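Local structure of protein (soluble lytic transglycosylase SLT70) (Escherichia coli, 1QSA) at residues Q373-A378 and L419-F424; L431-T436 and S479-K484. The protein cleaves the glycosidic bonds between N-acetylmuramic acid and N-acetylglucosamine in peptidoglycan, leaving a 1,6-anhydro bond in the N-acetylmuramic acid residue. All blocks are in the same frame, centred on the assembly; numbering follows the deposited sequence.

Contact 1 of 2, residues Q373-A378 and L419-F424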
loop_
_atom_site.group_PDB
_atom_site.type_symbol
_atom_site.label_atom_id
_atom_site.label_comp_id
_atom_site.label_asym_id
_atom_site.label_seq_id
_atom_site.Cartn_x
_atom_site.Cartn_y
_atom_site.Cartn_z
ATOM N N GLN A 373 7.826 -4.504 -31.812
ATOM C CA GLN A 373 9.112 -4.128 -32.397
ATOM C C GLN A 373 9.172 -2.612 -32.594
ATOM O O GLN A 373 10.226 -2.001 -32.417
ATOM C CB GLN A 373 9.318 -4.839 -33.738
ATOM C CG GLN A 373 9.472 -6.346 -33.620
ATOM C CD GLN A 373 10.736 -6.747 -32.878
ATOM O OE1 GLN A 373 11.687 -5.964 -32.773
ATOM N NE2 GLN A 373 10.766 -7.982 -32.389
ATOM N N ASN A 374 8.039 -2.027 -32.978
ATOM C CA ASN A 374 7.919 -0.582 -33.184
ATOM C C ASN A 374 7.245 0.035 -31.961
ATOM O O ASN A 374 6.073 -0.237 -31.700
ATOM C CB ASN A 374 7.051 -0.268 -34.408
ATOM C CG ASN A 374 7.733 -0.597 -35.714
ATOM O OD1 ASN A 374 8.603 0.145 -36.175
ATOM N ND2 ASN A 374 7.312 -1.690 -36.343
ATOM N N VAL A 375 7.972 0.880 -31.234
ATOM C CA VAL A 375 7.432 1.527 -30.040
ATOM C C VAL A 375 6.994 2.965 -30.288
ATOM O O VAL A 375 6.396 3.602 -29.413
ATOM C CB VAL A 375 8.450 1.507 -28.874
ATOM C CG1 VAL A 375 8.847 0.087 -28.565
ATOM C CG2 VAL A 375 9.668 2.340 -29.214
ATOM N N ASP A 376 7.301 3.473 -31.481
ATOM C CA ASP A 376 6.941 4.835 -31.847
ATOM C C ASP A 376 5.486 4.946 -32.274
ATOM O O ASP A 376 5.039 4.287 -33.213
ATOM C CB ASP A 376 7.858 5.354 -32.955
ATOM C CG ASP A 376 9.311 5.404 -32.532
ATOM O OD1 ASP A 376 9.584 5.576 -31.322
ATOM O OD2 ASP A 376 10.184 5.275 -33.416
ATOM N N SER A 377 4.742 5.747 -31.529
ATOM C CA SER A 377 3.333 5.986 -31.800
ATOM C C SER A 377 3.104 7.475 -31.606
ATOM O O SER A 377 4.040 8.219 -31.290
ATOM C CB SER A 377 2.452 5.179 -30.833
ATOM O OG SER A 377 2.761 5.455 -29.474
ATOM N N ALA A 378 1.874 7.922 -31.829
ATOM C CA ALA A 378 1.551 9.330 -31.647
ATOM C C ALA A 378 1.766 9.662 -30.175
ATOM O O ALA A 378 2.163 10.775 -29.832
ATOM C CB ALA A 378 0.093 9.604 -32.052
ATOM N N LEU A 419 4.623 1.953 -24.655
ATOM C CA LEU A 419 5.063 2.990 -23.724
ATOM C C LEU A 419 6.058 2.407 -22.700
ATOM O O LEU A 419 7.077 3.024 -22.384
ATOM C CB LEU A 419 3.851 3.646 -23.032
ATOM C CG LEU A 419 3.021 4.608 -23.908
ATOM C CD1 LEU A 419 1.741 5.029 -23.200
ATOM C CD2 LEU A 419 3.870 5.837 -24.260
ATOM N N ALA A 420 5.776 1.203 -22.207
ATOM C CA ALA A 420 6.681 0.546 -21.260
ATOM C C ALA A 420 8.060 0.357 -21.915
ATOM O O ALA A 420 9.088 0.712 -21.336
ATOM C CB ALA A 420 6.111 -0.814 -20.825
ATOM N N ARG A 421 8.065 -0.122 -23.160
ATOM C CA ARG A 421 9.326 -0.360 -23.875
ATOM C C ARG A 421 10.046 0.939 -24.226
ATOM O O ARG A 421 11.267 0.990 -24.202
ATOM C CB ARG A 421 9.079 -1.193 -25.134
ATOM C CG ARG A 421 10.359 -1.622 -25.842
ATOM C CD ARG A 421 11.178 -2.564 -24.974
ATOM N NE ARG A 421 12.539 -2.747 -25.484
ATOM C CZ ARG A 421 13.338 -3.752 -25.139
ATOM N NH1 ARG A 421 12.919 -4.677 -24.281
ATOM N NH2 ARG A 421 14.562 -3.828 -25.651
ATOM N N TYR A 422 9.281 1.984 -24.539
ATOM C CA TYR A 422 9.857 3.294 -24.862
ATOM C C TYR A 422 10.598 3.818 -23.616
ATOM O O TYR A 422 11.732 4.274 -23.699
ATOM C CB TYR A 422 8.755 4.271 -25.263
ATOM C CG TYR A 422 9.274 5.611 -25.709
ATOM C CD1 TYR A 422 9.668 5.817 -27.026
ATOM C CD2 TYR A 422 9.359 6.678 -24.816
ATOM C CE1 TYR A 422 10.137 7.064 -27.449
ATOM C CE2 TYR A 422 9.829 7.935 -25.230
ATOM C CZ TYR A 422 10.215 8.111 -26.546
ATOM O OH TYR A 422 10.688 9.337 -26.970
ATOM N N ALA A 423 9.963 3.688 -22.453
ATOM C CA ALA A 423 10.576 4.114 -21.194
ATOM C C ALA A 423 11.827 3.270 -20.928
ATOM O O ALA A 423 12.889 3.805 -20.621
ATOM C CB ALA A 423 9.570 3.966 -20.063
ATOM N N PHE A 424 11.695 1.951 -21.082
ATOM C CA PHE A 424 12.801 1.009 -20.900
ATOM C C PHE A 424 13.985 1.387 -21.812
ATOM O O PHE A 424 15.124 1.433 -21.359
ATOM C CB PHE A 424 12.304 -0.430 -21.185
ATOM C CG PHE A 424 13.372 -1.488 -21.088
ATOM C CD1 PHE A 424 13.619 -2.143 -19.882
ATOM C CD2 PHE A 424 14.132 -1.844 -22.209
ATOM C CE1 PHE A 424 14.603 -3.137 -19.788
ATOM C CE2 PHE A 424 15.122 -2.841 -22.121
ATOM C CZ PHE A 424 15.357 -3.486 -20.907
#
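The loop that leads from helix 351-359 to helix 378-381 lies across helix 413-425 at the surface of the protein, and Val375 makes most of the contact. Its two methyl groups straddle neighbouring residues of the helix. CG1 packs against the aliphatic start of Arg421, 3.6 Å from Arg421 CG and 3.7 Å from Arg421 CB. CG2 meets the ring of Tyr422 at its edge, 4.1 Å from Tyr422 CD1. The CA atoms of Val375 and Tyr422 are 6.0 Å apart, so the loop comes close to the helix backbone at this point. Helix 413-425 belongs to the L domain, a member of the TPR clan, and on another side it packs on helix 429-438. Asp376 adds a looser contact. Its OD1 lies near the plane of the Tyr422 ring, 4.2 Å from Tyr422 CE1, with the carboxylate turned 73° from the ring. No hydrogen bond joins the two segments. Asn374 O of the loop accepts a hydrogen bond from Gln418 NE2, one residue before the 419-424 segment.

The Arg421 chain bends at CB-CG (chi2 65°), and its charged end turns from the loop toward Glu447 and Glu446, with which NH1 forms salt bridges. Phe424 CD2 sits 3.5 Å above the guanidinium plane, over its centre.

Contact 2 of 2, residues L431-T436 and S479-K484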
loop_
_atom_site.group_PDB
_atom_site.type_symbol
_atom_site.label_atom_id
_atom_site.label_comp_id
_atom_site.label_asym_id
_atom_site.label_seq_id
_atom_site.Cartn_x
_atom_site.Cartn_y
_atom_site.Cartn_z
ATOM N N LEU A 431 9.446 4.455 -14.874
ATOM C CA LEU A 431 8.331 4.591 -15.801
ATOM C C LEU A 431 8.038 3.277 -16.515
ATOM O O LEU A 431 6.884 2.957 -16.783
ATOM C CB LEU A 431 8.594 5.724 -16.809
ATOM C CG LEU A 431 8.866 7.077 -16.139
ATOM C CD1 LEU A 431 8.948 8.177 -17.219
ATOM C CD2 LEU A 431 7.736 7.397 -15.140
ATOM N N SER A 432 9.085 2.515 -16.813
ATOM C CA SER A 432 8.915 1.217 -17.458
ATOM C C SER A 432 8.078 0.320 -16.542
ATOM O O SER A 432 7.079 -0.250 -16.975
ATOM C CB SER A 432 10.287 0.578 -17.730
ATOM O OG SER A 432 10.170 -0.738 -18.258
ATOM N N VAL A 433 8.450 0.244 -15.263
ATOM C CA VAL A 433 7.691 -0.599 -14.319
ATOM C C VAL A 433 6.252 -0.078 -14.170
ATOM O O VAL A 433 5.277 -0.843 -14.204
ATOM C CB VAL A 433 8.381 -0.671 -12.912
ATOM C CG1 VAL A 433 7.475 -1.410 -11.920
ATOM C CG2 VAL A 433 9.734 -1.405 -13.002
ATOM N N GLN A 434 6.109 1.241 -14.088
ATOM C CA GLN A 434 4.794 1.854 -13.932
ATOM C C GLN A 434 3.843 1.507 -15.080
ATOM O O GLN A 434 2.654 1.255 -14.858
ATOM C CB GLN A 434 4.963 3.371 -13.783
ATOM C CG GLN A 434 3.687 4.124 -13.416
ATOM C CD GLN A 434 3.880 5.631 -13.392
ATOM O OE1 GLN A 434 4.999 6.127 -13.293
ATOM N NE2 GLN A 434 2.776 6.368 -13.459
ATOM N N ALA A 435 4.369 1.484 -16.302
ATOM C CA ALA A 435 3.563 1.152 -17.471
ATOM C C ALA A 435 3.171 -0.328 -17.449
ATOM O O ALA A 435 2.053 -0.673 -17.844
ATOM C CB ALA A 435 4.311 1.484 -18.748
ATOM N N THR A 436 4.063 -1.211 -16.993
ATOM C CA THR A 436 3.685 -2.627 -16.947
ATOM C C THR A 436 2.555 -2.840 -15.941
ATOM O O THR A 436 1.685 -3.678 -16.151
ATOM C CB THR A 436 4.871 -3.583 -16.614
ATOM O OG1 THR A 436 5.351 -3.345 -15.283
ATOM C CG2 THR A 436 6.010 -3.401 -17.610
ATOM N N SER A 479 11.024 0.194 -4.036
ATOM C CA SER A 479 10.689 1.445 -4.721
ATOM C C SER A 479 10.161 1.369 -6.143
ATOM O O SER A 479 9.808 2.415 -6.713
ATOM C CB SER A 479 11.952 2.298 -4.778
ATOM O OG SER A 479 12.907 1.660 -5.615
ATOM N N ALA A 480 10.159 0.175 -6.731
ATOM C CA ALA A 480 9.749 0.010 -8.128
ATOM C C ALA A 480 10.622 0.941 -8.994
ATOM O O ALA A 480 10.200 1.479 -10.027
ATOM C CB ALA A 480 8.247 0.276 -8.327
ATOM N N TRP A 481 11.865 1.091 -8.546
ATOM C CA TRP A 481 12.893 1.898 -9.192
ATOM C C TRP A 481 12.747 3.419 -9.197
ATOM O O TRP A 481 13.462 4.091 -9.934
ATOM C CB TRP A 481 13.204 1.374 -10.598
ATOM C CG TRP A 481 13.781 -0.026 -10.585
ATOM C CD1 TRP A 481 13.267 -1.143 -11.196
ATOM C CD2 TRP A 481 14.963 -0.449 -9.899
ATOM N NE1 TRP A 481 14.059 -2.233 -10.921
ATOM C CE2 TRP A 481 15.106 -1.839 -10.128
ATOM C CE3 TRP A 481 15.917 0.216 -9.110
ATOM C CZ2 TRP A 481 16.164 -2.580 -9.593
ATOM C CZ3 TRP A 481 16.973 -0.520 -8.575
ATOM C CH2 TRP A 481 17.085 -1.911 -8.821
ATOM N N ASN A 482 11.842 3.974 -8.388
ATOM C CA ASN A 482 11.739 5.440 -8.322
ATOM C C ASN A 482 12.674 5.879 -7.180
ATOM O O ASN A 482 12.390 5.614 -6.012
ATOM C CB ASN A 482 10.294 5.854 -8.040
ATOM C CG ASN A 482 10.139 7.348 -7.834
ATOM O OD1 ASN A 482 11.115 8.093 -7.836
ATOM N ND2 ASN A 482 8.901 7.788 -7.670
ATOM N N PRO A 483 13.797 6.559 -7.502
ATOM C CA PRO A 483 14.750 7.001 -6.472
ATOM C C PRO A 483 14.276 8.134 -5.565
ATOM O O PRO A 483 14.912 8.414 -4.550
ATOM C CB PRO A 483 15.969 7.447 -7.295
ATOM C CG PRO A 483 15.357 7.969 -8.556
ATOM C CD PRO A 483 14.223 6.988 -8.851
ATOM N N LYS A 484 13.170 8.775 -5.938
ATOM C CA LYS A 484 12.649 9.916 -5.189
ATOM C C LYS A 484 11.430 9.618 -4.323
ATOM O O LYS A 484 10.919 10.515 -3.642
ATOM C CB LYS A 484 12.314 11.047 -6.179
ATOM C CG LYS A 484 13.437 11.352 -7.176
ATOM C CD LYS A 484 14.706 11.801 -6.474
ATOM C CE LYS A 484 15.862 12.006 -7.455
ATOM N NZ LYS A 484 17.091 12.453 -6.727
#
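The turn that follows helix 468-479 in the Slt-type domain packs on Val433 of helix 429-438, in the L domain. It is a type I' beta turn from Ser479 to Asn482, closed by Asn482 N to Ser479 O at 3.1 Å. Ala480 and Trp481 occupy its corners, both with positive phi, and both face the helix. Val433 splits its methyls between them. CG1, anti to the backbone N (chi1 173°), lies 4.0 Å from Ala480 CB. CG2 reaches the Trp481 indole at its edge and in its plane, 4.0 Å from Trp481 CD1. Val433 CB also lies 4.0 Å from Ala480 O.

The indole is held from elsewhere too: NE1 is hydrogen-bonded to Tyr598 OH, and the ring touches Pro450 and Ala452. At the end of the turn, Asn482 OD1 accepts from Lys484 N at 2.9 Å in an Asx turn. The predicted active-site residue Glu478 is close, its side chain about 8 Å from that of Ala480. A sulfate ion, probably from the crystallisation liquor, lies about 4 Å from the Val433 side chain. Across the two segments the contact is van der Waals packing without a hydrogen bond, so it gives no directional bond between turn and helix and depends on close fit of the methyls.

In the fold
Contact 1 is at the surface, its centre about 28 Å from that of the chain, and contact 2 is buried, its centre about 15 Å from that of the chain. The centres of the two contacts are about 16 Å apart. They join through successive helices: 413-425 carries one side of contact 1, and 429-438 one side of contact 2. These helices pack closely, with Ala420 CA 3.6 Å from Ala435 CB. A loop meets a helix in both cases, and a valine has the main role, supplied by the loop in contact 1 and by the helix in contact 2. Neither has a hydrogen bond across it. Contact 1 includes two charged residues, Arg421 and Asp376, whereas contact 2 is apolar and links the L domain to the Slt-type domain.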